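Tumor necrosis factor-inducible gene 6 protein (Homo sapiens, PDB 2PF5) transfers heavy chains from inter-alpha-inhibitor to hyaluronan during extracellular matrix remodelling, its Link module, the part crystallised here, binding hyaluronan and other matrix components. Local coordinates at residues V2-A7 / D89-N94; G10-T15 / V46-W51. All blocks are in the same frame, centred on the assembly; numbering follows the deposited sequence.

Overall arrangement
The chain is a single Link module, a small alpha/beta domain related to C-type lectins, and both contacts lie in its sheet region with centres about 9 Å apart. Contact 1 pairs the first and last strands, 2-5 and 89-93, and so brings the two ends of the domain together. Contact 2 is nested within the loop this closes: the 10-15 loop meets 46-51, whose strand 50-51 runs parallel to 89-93 in the same sheet. Besides backbone bonds between 89-93 and 49-51, two hydrogen bonds with a side-chain partner join the contacts, Tyr91 OH to Ala48 O (2.6 Å) and Tyr12 N to Asp89 OD1 (2.8 Å). The Asp89 carboxylate thus serves both, with Ala48 CB 3.5 Å from Asp89 OD2. No hyaluronan is bound here.

Contact 1. Residues V2-A7 / D89-N94; sequences VYHREA and DAYCYN
Strands 2-5 and 89-93 run antiparallel with axes 4.7 Å apart, hydrogen-bonded at Tyr3-Cys92 and Arg5-Ala90, and so pair the first and last strands of the Link module. On the face bearing Tyr3 and Cys92, the tyrosine ring folds back over the cysteine: its CG sits between the backbone N and the carbonyl carbon (chi1 63°), which lays one ring face over Cys92 CB, 3.8 Å from the ring centroid. Cys92 SG, in disulfide with Cys23, lies obliquely beside the same ring. In one of its two conformers Arg5 sets a guanidinium face against Tyr3 CE1, and its NE forms a salt bridge with Glu26 OE1, which Tyr3 OH also hydrogen-bonds.

On the opposite face of the sheet, His4 CB packs on Tyr91 CE2 at 3.6 Å, and Val2 CG2 meets Tyr93 CD1 at 3.8 Å. Asp89, buried, has several partners: Tyr12 N binds OD1, and a water links OD2 to Glu6 OE2, probably easing the closeness of the two carboxylates. His4 NE2 donates to Asp89 OD2 at 2.8 Å; the oxygen lies in the imidazole plane but is approached from 40° above the plane of its own carboxylate.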
loop_
_atom_site.group_PDB
_atom_site.type_symbol
_atom_site.label_atom_id
_atom_site.label_comp_id
_atom_site.label_asym_id
_atom_site.label_seq_id
_atom_site.Cartn_x
_atom_site.Cartn_y
_atom_site.Cartn_z
ATOM N N VAL A 2 -2.103 2.452 9.706
ATOM C CA VAL A 2 -1.811 1.961 8.366
ATOM C C VAL A 2 -1.000 0.669 8.481
ATOM O O VAL A 2 -0.158 0.534 9.385
ATOM C CB VAL A 2 -1.019 3.043 7.585
ATOM C CG1 VAL A 2 -0.556 2.498 6.176
ATOM C CG2 VAL A 2 -1.873 4.321 7.449
ATOM N N TYR A 3 -1.234 -0.283 7.585
ATOM C CA TYR A 3 -0.453 -1.507 7.608
ATOM C C TYR A 3 -0.325 -2.128 6.229
ATOM O O TYR A 3 -1.078 -1.783 5.322
ATOM C CB TYR A 3 -1.035 -2.525 8.614
ATOM C CG TYR A 3 -2.440 -3.005 8.299
ATOM C CD1 TYR A 3 -2.649 -4.122 7.482
ATOM C CD2 TYR A 3 -3.561 -2.348 8.833
ATOM C CE1 TYR A 3 -3.937 -4.564 7.199
ATOM C CE2 TYR A 3 -4.842 -2.789 8.573
ATOM C CZ TYR A 3 -5.023 -3.911 7.764
ATOM O OH TYR A 3 -6.295 -4.375 7.490
ATOM N N HIS A 4 0.622 -3.054 6.107
ATOM C CA HIS A 4 0.939 -3.699 4.822
ATOM C C HIS A 4 0.304 -5.085 4.793
ATOM O O HIS A 4 0.362 -5.824 5.797
ATOM C CB HIS A 4 2.449 -3.789 4.683
ATOM C CG HIS A 4 2.933 -4.710 3.602
ATOM N ND1 HIS A 4 3.465 -5.949 3.876
ATOM C CD2 HIS A 4 3.028 -4.548 2.257
ATOM C CE1 HIS A 4 3.832 -6.533 2.744
ATOM N NE2 HIS A 4 3.584 -5.698 1.749
ATOM N N ARG A 5 -0.239 -5.470 3.639
ATOM C CA ARG A 5 -0.802 -6.816 3.490
ATOM C C ARG A 5 -0.389 -7.423 2.142
ATOM O O ARG A 5 -0.369 -6.730 1.117
ATOM C CB ARG A 5 -2.338 -6.801 3.623
ATOM C CG ARG A 5 -2.921 -6.644 5.046
ATOM C CD ARG A 5 -2.987 -7.973 5.857
ATOM N NE ARG A 5 -3.497 -7.807 7.227
ATOM C CZ ARG A 5 -2.806 -7.372 8.285
ATOM N NH1 ARG A 5 -1.517 -7.010 8.203
ATOM N NH2 ARG A 5 -3.424 -7.270 9.448
ATOM N N GLU A 6 -0.042 -8.710 2.169
ATOM C CA GLU A 6 0.197 -9.518 0.959
ATOM C C GLU A 6 -1.029 -10.381 0.689
ATOM O O GLU A 6 -1.760 -10.744 1.640
ATOM C CB GLU A 6 1.308 -10.521 1.225
ATOM C CG GLU A 6 2.681 -9.960 1.335
ATOM C CD GLU A 6 3.702 -11.062 1.410
ATOM O OE1 GLU A 6 3.344 -12.221 1.699
ATOM O OE2 GLU A 6 4.868 -10.771 1.177
ATOM N N ALA A 7 -1.234 -10.766 -0.580
ATOM C CA ALA A 7 -2.085 -11.931 -0.871
ATOM C C ALA A 7 -1.643 -13.176 -0.078
ATOM O O ALA A 7 -0.457 -13.361 0.211
ATOM C CB ALA A 7 -2.080 -12.277 -2.360
ATOM N N ASP A 89 1.473 -5.485 -3.551
ATOM C CA ASP A 89 0.864 -5.738 -2.261
ATOM C C ASP A 89 -0.231 -4.687 -2.024
ATOM O O ASP A 89 -0.719 -4.052 -2.975
ATOM C CB ASP A 89 1.960 -5.757 -1.173
ATOM C CG ASP A 89 2.854 -6.985 -1.262
ATOM O OD1 ASP A 89 2.472 -8.022 -1.881
ATOM O OD2 ASP A 89 3.961 -6.925 -0.688
ATOM N N ALA A 90 -0.608 -4.472 -0.761
ATOM C CA ALA A 90 -1.641 -3.502 -0.417
ATOM C C ALA A 90 -1.218 -2.735 0.840
ATOM O O ALA A 90 -0.634 -3.314 1.746
ATOM C CB ALA A 90 -2.973 -4.208 -0.166
ATOM N N TYR A 91 -1.525 -1.443 0.864
ATOM C CA TYR A 91 -1.429 -0.614 2.077
ATOM C C TYR A 91 -2.834 -0.254 2.507
ATOM O O TYR A 91 -3.567 0.416 1.768
ATOM C CB TYR A 91 -0.539 0.638 1.862
ATOM C CG TYR A 91 0.887 0.217 1.856
ATOM C CD1 TYR A 91 1.561 0.038 0.647
ATOM C CD2 TYR A 91 1.554 -0.112 3.063
ATOM C CE1 TYR A 91 2.890 -0.408 0.622
ATOM C CE2 TYR A 91 2.873 -0.574 3.051
ATOM C CZ TYR A 91 3.533 -0.714 1.812
ATOM O OH TYR A 91 4.828 -1.174 1.756
ATOM N N CYS A 92 -3.222 -0.763 3.679
ATOM C CA CYS A 92 -4.548 -0.568 4.228
ATOM C C CYS A 92 -4.560 0.492 5.345
ATOM O O CYS A 92 -3.594 0.644 6.101
ATOM C CB CYS A 92 -5.062 -1.856 4.850
ATOM S SG CYS A 92 -5.225 -3.280 3.752
ATOM N N TYR A 93 -5.703 1.151 5.468
ATOM C CA TYR A 93 -5.994 2.041 6.598
ATOM C C TYR A 93 -7.221 1.534 7.371
ATOM O O TYR A 93 -8.318 1.391 6.807
ATOM C CB TYR A 93 -6.211 3.470 6.116
ATOM C CG TYR A 93 -6.532 4.397 7.284
ATOM C CD1 TYR A 93 -5.603 4.579 8.320
ATOM C CD2 TYR A 93 -7.736 5.072 7.360
ATOM C CE1 TYR A 93 -5.889 5.406 9.421
ATOM C CE2 TYR A 93 -8.039 5.939 8.475
ATOM C CZ TYR A 93 -7.077 6.093 9.473
ATOM O OH TYR A 93 -7.321 6.892 10.569
ATOM N N ASN A 94 -7.024 1.228 8.654
ATOM C CA ASN A 94 -8.128 0.832 9.537
ATOM C C ASN A 94 -7.884 1.505 10.892
ATOM O O ASN A 94 -7.137 0.956 11.689
ATOM C CB ASN A 94 -8.136 -0.685 9.717
ATOM C CG ASN A 94 -9.420 -1.209 10.308
ATOM O OD1 ASN A 94 -10.011 -0.608 11.213
ATOM N ND2 ASN A 94 -9.838 -2.367 9.840
HETATM O O HOH W 1 5.692 -8.442 0.692
HETATM O O HOH W 2 0.682 -9.750 -2.489
#

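Contact 2. Residues G10-T15 / V46-W51; sequences GKYKLT and VCAAGW
Tyr12 OH accepts a nearly straight hydrogen bond from Ala49 N at 3.0 Å. Trp51 NE1 donates to Leu14 O at 2.9 Å, and these two bonds fasten the loop before helix 16-25 to 46-51, a segment that ends in strand 50-51 of the Link module. In each, a side chain of one segment reaches the backbone of the other. The phenol comes up to 46-51 with its hydroxyl end, with OH 3.7 Å from Ala49 CB and Ala48 C near the plane of the ring at its edge. Lys11 CE lies over one face of the Tyr12 ring, toward its rim, because the lysine chain is fully extended from a CG anti to the backbone N (chi1 -177°). Lys11 CE is also 4.2 Å from Ala48 CB.

The bond from Trp51 NE1 to Leu14 O is more bent, 135° at the hydrogen. Leu14 O lies close to the indole plane, yet the nitrogen is tilted 31° from the plane of the carbonyl; Glu86 O is a second, weak partner of NE1.

Further out, Trp88 meets the rings of both Tyr12 and Trp51 edge-to-face, so that one indole links the two aromatic side chains, and its backbone bonds to Leu14. Asp89 pairs through its backbone with Ala49 and Trp51. Where the loop enters the helix, Thr15 takes the N-cap position, its side chain capping a backbone N just beyond, and its carbonyl carbon rests 3.4 Å from Trp51 NE1.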
loop_
_atom_site.group_PDB
_atom_site.type_symbol
_atom_site.label_atom_id
_atom_site.label_comp_id
_atom_site.label_asym_id
_atom_site.label_seq_id
_atom_site.Cartn_x
_atom_site.Cartn_y
_atom_site.Cartn_z
ATOM N N GLY A 10 1.264 -14.959 -1.640
ATOM C CA GLY A 10 2.596 -14.382 -1.442
ATOM C C GLY A 10 2.745 -12.962 -1.951
ATOM O O GLY A 10 1.758 -12.284 -2.209
ATOM N N LYS A 11 4.003 -12.542 -2.117
ATOM C CA LYS A 11 4.379 -11.170 -2.431
ATOM C C LYS A 11 3.985 -10.800 -3.874
ATOM O O LYS A 11 4.172 -11.614 -4.794
ATOM C CB LYS A 11 5.900 -11.013 -2.247
ATOM C CG LYS A 11 6.396 -9.576 -2.487
ATOM C CD LYS A 11 7.911 -9.459 -2.242
ATOM C CE LYS A 11 8.313 -7.987 -2.141
ATOM N NZ LYS A 11 9.755 -7.886 -1.754
ATOM N N TYR A 12 3.446 -9.597 -4.030
ATOM C CA TYR A 12 3.061 -8.991 -5.322
ATOM C C TYR A 12 2.095 -9.884 -6.108
ATOM O O TYR A 12 2.397 -10.348 -7.222
ATOM C CB TYR A 12 4.301 -8.611 -6.171
ATOM C CG TYR A 12 5.236 -7.559 -5.564
ATOM C CD1 TYR A 12 4.845 -6.739 -4.489
ATOM C CD2 TYR A 12 6.494 -7.359 -6.101
ATOM C CE1 TYR A 12 5.725 -5.787 -3.953
ATOM C CE2 TYR A 12 7.366 -6.416 -5.588
ATOM C CZ TYR A 12 6.977 -5.618 -4.531
ATOM O OH TYR A 12 7.885 -4.693 -4.059
ATOM N N LYS A 13 0.941 -10.146 -5.510
ATOM C CA LYS A 13 -0.051 -11.003 -6.126
ATOM C C LYS A 13 -1.472 -10.405 -6.058
ATOM O O LYS A 13 -2.449 -11.094 -6.350
ATOM C CB LYS A 13 0.045 -12.408 -5.501
ATOM C CG LYS A 13 1.023 -13.313 -6.266
ATOM C CD LYS A 13 1.713 -14.289 -5.368
ATOM C CE LYS A 13 2.767 -15.092 -6.139
ATOM N NZ LYS A 13 2.207 -15.953 -7.231
ATOM N N LEU A 14 -1.589 -9.122 -5.699
ATOM C CA LEU A 14 -2.897 -8.462 -5.668
ATOM C C LEU A 14 -3.051 -7.441 -6.785
ATOM O O LEU A 14 -2.216 -6.557 -6.941
ATOM C CB LEU A 14 -3.170 -7.746 -4.321
ATOM C CG LEU A 14 -3.147 -8.638 -3.069
ATOM C CD1 LEU A 14 -2.982 -7.720 -1.844
ATOM C CD2 LEU A 14 -4.391 -9.442 -2.959
ATOM N N THR A 15 -4.146 -7.551 -7.548
ATOM C CA THR A 15 -4.527 -6.483 -8.478
ATOM C C THR A 15 -5.057 -5.337 -7.633
ATOM O O THR A 15 -5.284 -5.507 -6.415
ATOM C CB THR A 15 -5.629 -6.925 -9.460
ATOM O OG1 THR A 15 -6.809 -7.232 -8.706
ATOM C CG2 THR A 15 -5.189 -8.176 -10.292
ATOM N N VAL A 46 8.291 -0.310 5.174
ATOM C CA VAL A 46 8.116 -1.630 4.550
ATOM C C VAL A 46 8.753 -1.564 3.154
ATOM O O VAL A 46 8.418 -0.683 2.375
ATOM C CB VAL A 46 6.621 -2.035 4.378
ATOM C CG1 VAL A 46 6.531 -3.457 3.844
ATOM C CG2 VAL A 46 5.827 -1.921 5.688
ATOM N N CYS A 47 9.670 -2.479 2.858
ATOM C CA CYS A 47 10.290 -2.475 1.532
ATOM C C CYS A 47 9.488 -3.371 0.574
ATOM O O CYS A 47 9.951 -4.427 0.165
ATOM C CB CYS A 47 11.774 -2.853 1.587
ATOM S SG CYS A 47 12.627 -2.417 0.022
ATOM N N ALA A 48 8.275 -2.935 0.252
ATOM C CA ALA A 48 7.370 -3.689 -0.622
ATOM C C ALA A 48 6.346 -2.757 -1.226
ATOM O O ALA A 48 5.539 -2.136 -0.506
ATOM C CB ALA A 48 6.672 -4.835 0.159
ATOM N N ALA A 49 6.358 -2.657 -2.555
ATOM C CA ALA A 49 5.435 -1.779 -3.250
ATOM C C ALA A 49 4.017 -2.323 -3.046
ATOM O O ALA A 49 3.790 -3.541 -3.158
ATOM C CB ALA A 49 5.793 -1.731 -4.753
ATOM N N GLY A 50 3.077 -1.432 -2.774
ATOM C CA GLY A 50 1.686 -1.802 -2.623
ATOM C C GLY A 50 0.722 -0.793 -3.204
ATOM O O GLY A 50 1.005 0.398 -3.224
ATOM N N TRP A 51 -0.450 -1.284 -3.617
ATOM C CA TRP A 51 -1.587 -0.438 -3.960
ATOM C C TRP A 51 -2.055 0.423 -2.770
ATOM O O TRP A 51 -2.068 -0.020 -1.608
ATOM C CB TRP A 51 -2.777 -1.287 -4.435
ATOM C CG TRP A 51 -2.529 -2.046 -5.729
ATOM C CD1 TRP A 51 -2.291 -3.390 -5.870
ATOM C CD2 TRP A 51 -2.530 -1.488 -7.055
ATOM N NE1 TRP A 51 -2.132 -3.696 -7.221
ATOM C CE2 TRP A 51 -2.276 -2.543 -7.957
ATOM C CE3 TRP A 51 -2.721 -0.191 -7.560
ATOM C CZ2 TRP A 51 -2.227 -2.349 -9.362
ATOM C CZ3 TRP A 51 -2.635 0.020 -8.960
ATOM C CH2 TRP A 51 -2.401 -1.069 -9.840
#